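Local coordinates for Carboxylesterase/phospholipase family protein (Francisella tularensis subsp. tularensis, PDB 4F21) that probably hydrolyses carboxylic esters as a serine hydrolase of the carboxylesterase/phospholipase family, with an alpha/beta-hydrolase fold, at residues R68-H73 and N118-S123; I134-F139 and T147-T152. All coordinates share one frame; numbering follows the deposited sequence.

Contact 1 of 2, residues R68-H73 and N118-S123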
loop_
_atom_site.group_PDB
_atom_site.type_symbol
_atom_site.label_atom_id
_atom_site.label_comp_id
_atom_site.label_asym_id
_atom_site.label_seq_id
_atom_site.Cartn_x
_atom_site.Cartn_y
_atom_site.Cartn_z
ATOM N N ARG A 68 14.475 -5.789 6.625
ATOM C CA ARG A 68 13.951 -5.036 7.759
ATOM C C ARG A 68 12.468 -4.765 7.560
ATOM O O ARG A 68 12.045 -4.388 6.473
ATOM C CB ARG A 68 14.683 -3.703 7.904
ATOM C CG ARG A 68 14.109 -2.803 8.994
ATOM C CD ARG A 68 14.737 -1.418 8.981
ATOM N NE ARG A 68 16.129 -1.432 9.420
ATOM C CZ ARG A 68 17.173 -1.335 8.604
ATOM N NH1 ARG A 68 16.982 -1.220 7.301
ATOM N NH2 ARG A 68 18.407 -1.354 9.093
ATOM N N PHE A 69 11.676 -4.948 8.610
ATOM C CA PHE A 69 10.244 -4.677 8.513
ATOM C C PHE A 69 9.818 -3.467 9.342
ATOM O O PHE A 69 10.133 -3.373 10.534
ATOM C CB PHE A 69 9.425 -5.911 8.896
ATOM C CG PHE A 69 9.264 -6.907 7.777
ATOM C CD1 PHE A 69 10.127 -7.981 7.654
ATOM C CD2 PHE A 69 8.243 -6.768 6.850
ATOM C CE1 PHE A 69 9.975 -8.896 6.628
ATOM C CE2 PHE A 69 8.088 -7.680 5.824
ATOM C CZ PHE A 69 8.954 -8.745 5.713
ATOM N N ILE A 70 9.097 -2.551 8.697
ATOM C CA ILE A 70 8.599 -1.343 9.351
ATOM C C ILE A 70 7.074 -1.344 9.448
ATOM O O ILE A 70 6.387 -1.308 8.432
ATOM C CB ILE A 70 9.035 -0.082 8.585
ATOM C CG1 ILE A 70 10.556 -0.022 8.490
ATOM C CG2 ILE A 70 8.498 1.173 9.260
ATOM C CD1 ILE A 70 11.239 0.002 9.835
ATOM N N PHE A 71 6.557 -1.385 10.676
ATOM C CA PHE A 71 5.116 -1.353 10.927
ATOM C C PHE A 71 4.704 -0.094 11.685
ATOM O O PHE A 71 4.573 -0.128 12.910
ATOM C CB PHE A 71 4.685 -2.569 11.751
ATOM C CG PHE A 71 4.627 -3.849 10.973
ATOM C CD1 PHE A 71 3.490 -4.191 10.264
ATOM C CD2 PHE A 71 5.702 -4.720 10.969
ATOM C CE1 PHE A 71 3.429 -5.371 9.552
ATOM C CE2 PHE A 71 5.649 -5.903 10.259
ATOM C CZ PHE A 71 4.510 -6.229 9.549
ATOM N N PRO A 72 4.490 1.020 10.967
ATOM C CA PRO A 72 4.061 2.269 11.609
ATOM C C PRO A 72 2.708 2.124 12.299
ATOM O O PRO A 72 1.842 1.405 11.796
ATOM C CB PRO A 72 3.950 3.246 10.436
ATOM C CG PRO A 72 4.813 2.665 9.371
ATOM C CD PRO A 72 4.683 1.185 9.518
ATOM N N HIS A 73 2.533 2.791 13.437
ATOM C CA HIS A 73 1.266 2.746 14.160
ATOM C C HIS A 73 0.187 3.507 13.397
ATOM O O HIS A 73 0.485 4.423 12.632
ATOM C CB HIS A 73 1.419 3.300 15.580
ATOM C CG HIS A 73 2.120 2.369 16.521
ATOM N ND1 HIS A 73 3.143 1.535 16.122
ATOM C CD2 HIS A 73 1.946 2.143 17.844
ATOM C CE1 HIS A 73 3.568 0.835 17.159
ATOM N NE2 HIS A 73 2.859 1.184 18.216
ATOM N N ASN A 118 7.162 9.463 3.630
ATOM C CA ASN A 118 8.335 10.006 2.962
ATOM C C ASN A 118 9.467 10.167 3.952
ATOM O O ASN A 118 10.586 9.706 3.699
ATOM C CB ASN A 118 8.023 11.333 2.267
ATOM C CG ASN A 118 7.751 11.160 0.786
ATOM O OD1 ASN A 118 8.678 11.092 -0.021
ATOM N ND2 ASN A 118 6.477 11.083 0.421
ATOM N N LYS A 119 9.154 10.763 5.101
ATOM C CA LYS A 119 10.147 10.933 6.150
ATOM C C LYS A 119 10.730 9.579 6.508
ATOM O O LYS A 119 11.952 9.415 6.536
ATOM C CB LYS A 119 9.547 11.608 7.385
ATOM C CG LYS A 119 9.405 13.114 7.250
ATOM C CD LYS A 119 9.101 13.766 8.587
ATOM C CE LYS A 119 9.180 15.282 8.482
ATOM N NZ LYS A 119 9.089 15.947 9.813
ATOM N N LEU A 120 9.846 8.606 6.733
ATOM C CA LEU A 120 10.263 7.245 7.044
ATOM C C LEU A 120 11.217 6.737 5.974
ATOM O O LEU A 120 12.276 6.188 6.291
ATOM C CB LEU A 120 9.054 6.313 7.158
ATOM C CG LEU A 120 8.429 6.107 8.540
ATOM C CD1 LEU A 120 7.152 5.286 8.430
ATOM C CD2 LEU A 120 9.418 5.432 9.477
ATOM N N ILE A 121 10.862 6.954 4.707
ATOM C CA ILE A 121 11.718 6.505 3.618
ATOM C C ILE A 121 13.043 7.239 3.723
ATOM O O ILE A 121 14.110 6.622 3.671
ATOM C CB ILE A 121 11.093 6.756 2.234
ATOM C CG1 ILE A 121 9.730 6.073 2.128
ATOM C CG2 ILE A 121 12.013 6.243 1.142
ATOM C CD1 ILE A 121 9.016 6.358 0.831
ATOM N N ASP A 122 12.966 8.553 3.929
ATOM C CA ASP A 122 14.158 9.382 4.046
ATOM C C ASP A 122 14.991 8.934 5.237
ATOM O O ASP A 122 16.190 9.197 5.300
ATOM C CB ASP A 122 13.789 10.864 4.193
ATOM C CG ASP A 122 13.474 11.534 2.861
ATOM O OD1 ASP A 122 13.948 11.048 1.808
ATOM O OD2 ASP A 122 12.760 12.560 2.870
ATOM N N SER A 123 14.346 8.248 6.177
ATOM C CA SER A 123 15.026 7.778 7.374
ATOM C C SER A 123 15.719 6.445 7.118
ATOM O O SER A 123 16.754 6.157 7.718
ATOM C CB SER A 123 14.037 7.655 8.538
ATOM O OG SER A 123 14.700 7.310 9.739
#
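Leu120 spans the gap between helix 111-126 and strand 67-72, and its two methyl groups divide the work. CD1 reaches Pro72, coming within 3.6 Å of the proline CG, whereas CD2 turns to Ile70 and stops at 4.4 Å from its CG2. The first of these is a proper van der Waals touch; the second is a looser approach. A forked side chain of this kind lets one leucine address two strand residues at once, because Ile70 and Pro72 lie two positions apart and so send their side chains to the same side of the strand.

The torsions explain who presents what. In Leu120, chi1 lies at -92°, well off a staggered value, while CD1 continues the chain anti to CA (chi2 173°), which carries this methyl farthest from the helix and onto the proline. Ile70 offers its branch methyl: CG2 stands anti to the backbone N, and CD1 is turned back beside CA (chi2 -59°). Pro72 contributes a corner of its ring, CG, with CB the next atom at 4.3 Å from Leu120 CD1; the leucine side chain and the ring meet aslant.

The neighbouring Phe71 points from the other side of the strand and meets the ring of Trp42, while in the neighbouring strand 38-44, Cys39 and Ile41 flank Ile70, and Leu43 flanks Pro72. The contact thus helps seat a helix of the alpha/beta-hydrolase fold on one face of the central sheet, toward its edge. With no hydrogen bond or charge pair across it and only 89 Å² buried, this joint depends on dispersion and the exclusion of water, forces that specify closeness but place little demand on direction.

Contact 2 of 2, residues I134-F139 and T147-T152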
loop_
_atom_site.group_PDB
_atom_site.type_symbol
_atom_site.label_atom_id
_atom_site.label_comp_id
_atom_site.label_asym_id
_atom_site.label_seq_id
_atom_site.Cartn_x
_atom_site.Cartn_y
_atom_site.Cartn_z
ATOM N N ILE A 134 13.311 -0.472 -0.849
ATOM C CA ILE A 134 12.220 -0.340 0.106
ATOM C C ILE A 134 10.890 -0.522 -0.614
ATOM O O ILE A 134 10.666 0.074 -1.666
ATOM C CB ILE A 134 12.224 1.034 0.789
ATOM C CG1 ILE A 134 13.614 1.357 1.339
ATOM C CG2 ILE A 134 11.179 1.081 1.894
ATOM C CD1 ILE A 134 13.717 2.736 1.950
ATOM N N ILE A 135 10.015 -1.352 -0.049
ATOM C CA ILE A 135 8.702 -1.600 -0.641
ATOM C C ILE A 135 7.572 -1.036 0.220
ATOM O O ILE A 135 7.503 -1.298 1.420
ATOM C CB ILE A 135 8.453 -3.105 -0.857
ATOM C CG1 ILE A 135 9.419 -3.673 -1.894
ATOM C CG2 ILE A 135 7.022 -3.359 -1.305
ATOM C CD1 ILE A 135 9.153 -5.126 -2.218
ATOM N N LEU A 136 6.688 -0.262 -0.404
ATOM C CA LEU A 136 5.512 0.267 0.280
ATOM C C LEU A 136 4.289 -0.622 0.049
ATOM O O LEU A 136 3.720 -0.654 -1.042
ATOM C CB LEU A 136 5.218 1.699 -0.176
ATOM C CG LEU A 136 6.356 2.704 0.017
ATOM C CD1 LEU A 136 5.992 4.064 -0.560
ATOM C CD2 LEU A 136 6.713 2.823 1.489
ATOM N N ALA A 137 3.892 -1.350 1.086
ATOM C CA ALA A 137 2.712 -2.200 1.013
ATOM C C ALA A 137 1.603 -1.611 1.872
ATOM O O ALA A 137 1.866 -1.043 2.933
ATOM C CB ALA A 137 3.044 -3.607 1.474
ATOM N N GLY A 138 0.362 -1.743 1.415
ATOM C CA GLY A 138 -0.760 -1.201 2.155
ATOM C C GLY A 138 -1.994 -2.075 2.085
ATOM O O GLY A 138 -2.223 -2.750 1.087
ATOM N N PHE A 139 -2.782 -2.067 3.156
ATOM C CA PHE A 139 -4.050 -2.787 3.183
ATOM C C PHE A 139 -5.208 -1.843 3.503
ATOM O O PHE A 139 -5.123 -1.034 4.430
ATOM C CB PHE A 139 -4.007 -3.932 4.201
ATOM C CG PHE A 139 -5.343 -4.595 4.424
ATOM C CD1 PHE A 139 -5.798 -5.575 3.559
ATOM C CD2 PHE A 139 -6.142 -4.238 5.498
ATOM C CE1 PHE A 139 -7.024 -6.183 3.761
ATOM C CE2 PHE A 139 -7.369 -4.842 5.703
ATOM C CZ PHE A 139 -7.808 -5.814 4.837
ATOM N N THR A 147 0.574 3.649 -2.549
ATOM C CA THR A 147 0.586 3.876 -3.987
ATOM C C THR A 147 0.880 5.340 -4.287
ATOM O O THR A 147 1.929 5.659 -4.854
ATOM C CB THR A 147 -0.750 3.448 -4.632
ATOM O OG1 THR A 147 -0.911 2.030 -4.496
ATOM C CG2 THR A 147 -0.776 3.801 -6.103
ATOM N N TYR A 148 -0.038 6.216 -3.873
ATOM C CA TYR A 148 0.083 7.666 -4.063
ATOM C C TYR A 148 1.452 8.209 -3.689
ATOM O O TYR A 148 1.990 9.074 -4.377
ATOM C CB TYR A 148 -0.980 8.410 -3.251
ATOM C CG TYR A 148 -2.300 8.598 -3.964
ATOM C CD1 TYR A 148 -2.353 8.786 -5.338
ATOM C CD2 TYR A 148 -3.495 8.590 -3.258
ATOM C CE1 TYR A 148 -3.560 8.957 -5.988
ATOM C CE2 TYR A 148 -4.701 8.761 -3.895
ATOM C CZ TYR A 148 -4.730 8.945 -5.259
ATOM O OH TYR A 148 -5.938 9.113 -5.892
ATOM N N THR A 149 2.003 7.708 -2.588
ATOM C CA THR A 149 3.338 8.098 -2.161
ATOM C C THR A 149 4.371 7.742 -3.224
ATOM O O THR A 149 5.082 8.614 -3.732
ATOM C CB THR A 149 3.727 7.414 -0.837
ATOM O OG1 THR A 149 2.852 7.858 0.207
ATOM C CG2 THR A 149 5.168 7.743 -0.468
ATOM N N ALA A 150 4.427 6.461 -3.576
ATOM C CA ALA A 150 5.456 5.960 -4.481
ATOM C C ALA A 150 5.398 6.617 -5.855
ATOM O O ALA A 150 6.432 6.863 -6.477
ATOM C CB ALA A 150 5.366 4.448 -4.600
ATOM N N ILE A 151 4.189 6.912 -6.321
ATOM C CA ILE A 151 4.021 7.525 -7.634
ATOM C C ILE A 151 4.214 9.041 -7.599
ATOM O O ILE A 151 4.182 9.694 -8.639
ATOM C CB ILE A 151 2.655 7.184 -8.264
ATOM C CG1 ILE A 151 1.525 7.885 -7.514
ATOM C CG2 ILE A 151 2.438 5.678 -8.285
ATOM C CD1 ILE A 151 0.167 7.658 -8.136
ATOM N N THR A 152 4.417 9.594 -6.405
ATOM C CA THR A 152 4.752 11.011 -6.267
ATOM C C THR A 152 6.112 11.156 -5.595
ATOM O O THR A 152 6.640 12.261 -5.453
ATOM C CB THR A 152 3.697 11.780 -5.456
ATOM O OG1 THR A 152 3.605 11.221 -4.141
ATOM C CG2 THR A 152 2.341 11.706 -6.142
#
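The beta-alpha-beta unit formed by strand 134-139, helix 144-150 and strand 159-163 lies at the heart of the alpha/beta-hydrolase fold, and inside it Leu136 of the first strand packs against Thr149 and Ala150 of the helix. The turn between strand and helix begins with Ser140, probably the catalytic nucleophile, so the segments 134-139 and 147-152 are the two arms of what is consistent with a nucleophile elbow. Here the arms touch well away from the turn, at the far end of the helix.

A single methyl group makes the contact from the strand side. With chi1 at -57°, CG of Leu136 sits anti to the carbonyl carbon, and CD1 is then extended anti to CA (chi2 176°), so the side chain reaches out from the sheet and delivers CD1 to the helix. There CD1 lies 4.1 Å from Ala150 CB, and it meets Thr149 by the methyl branch; the two side chains, Leu136 and Thr149, cross at about a right angle. The small alanine lets the backbones come close: CA of Leu136 and CA of Ala150 are 7.4 Å apart.

Thr149 separates its two characters cleanly. The hydroxyl OG1 lies beside its own backbone N and is hydrogen-bonded to the carbonyl O of Ile145, one turn earlier, so this buried polar atom is satisfied within the helix. Ala150 also touches Ile160 of the next strand, and Leu136 is flanked by Val117 of helix 111-126 and Ile41 of strand 38-44, which ties the unit into both neighbours. What remains for the leucine is the other branch of the threonine: CG2, held anti to the backbone N, lies 3.8 Å from Leu136 CD1.

How the contacts relate
Contacts 1 and 2 follow one another along the chain, their centres 11 Å apart, and both fasten a helix to the same sheet. Helix 111-126 joins them: as Leu120 serves contact 1, the next residue, Ile121, turns to contact 2, where its CD1 lies 4.0 Å from Leu136 CD1. Asn118 adds a second meeting point, with ND2 at 3.7 Å from Thr149 CG2. The two therefore form continuous packing, from the strand beside the antiparallel edge strand toward the centre of the molecule. Contact 2 is probably the one linked to catalysis, since its strand leads directly into Ser140, which with His226 and Asp194 has the geometry of a probable catalytic triad.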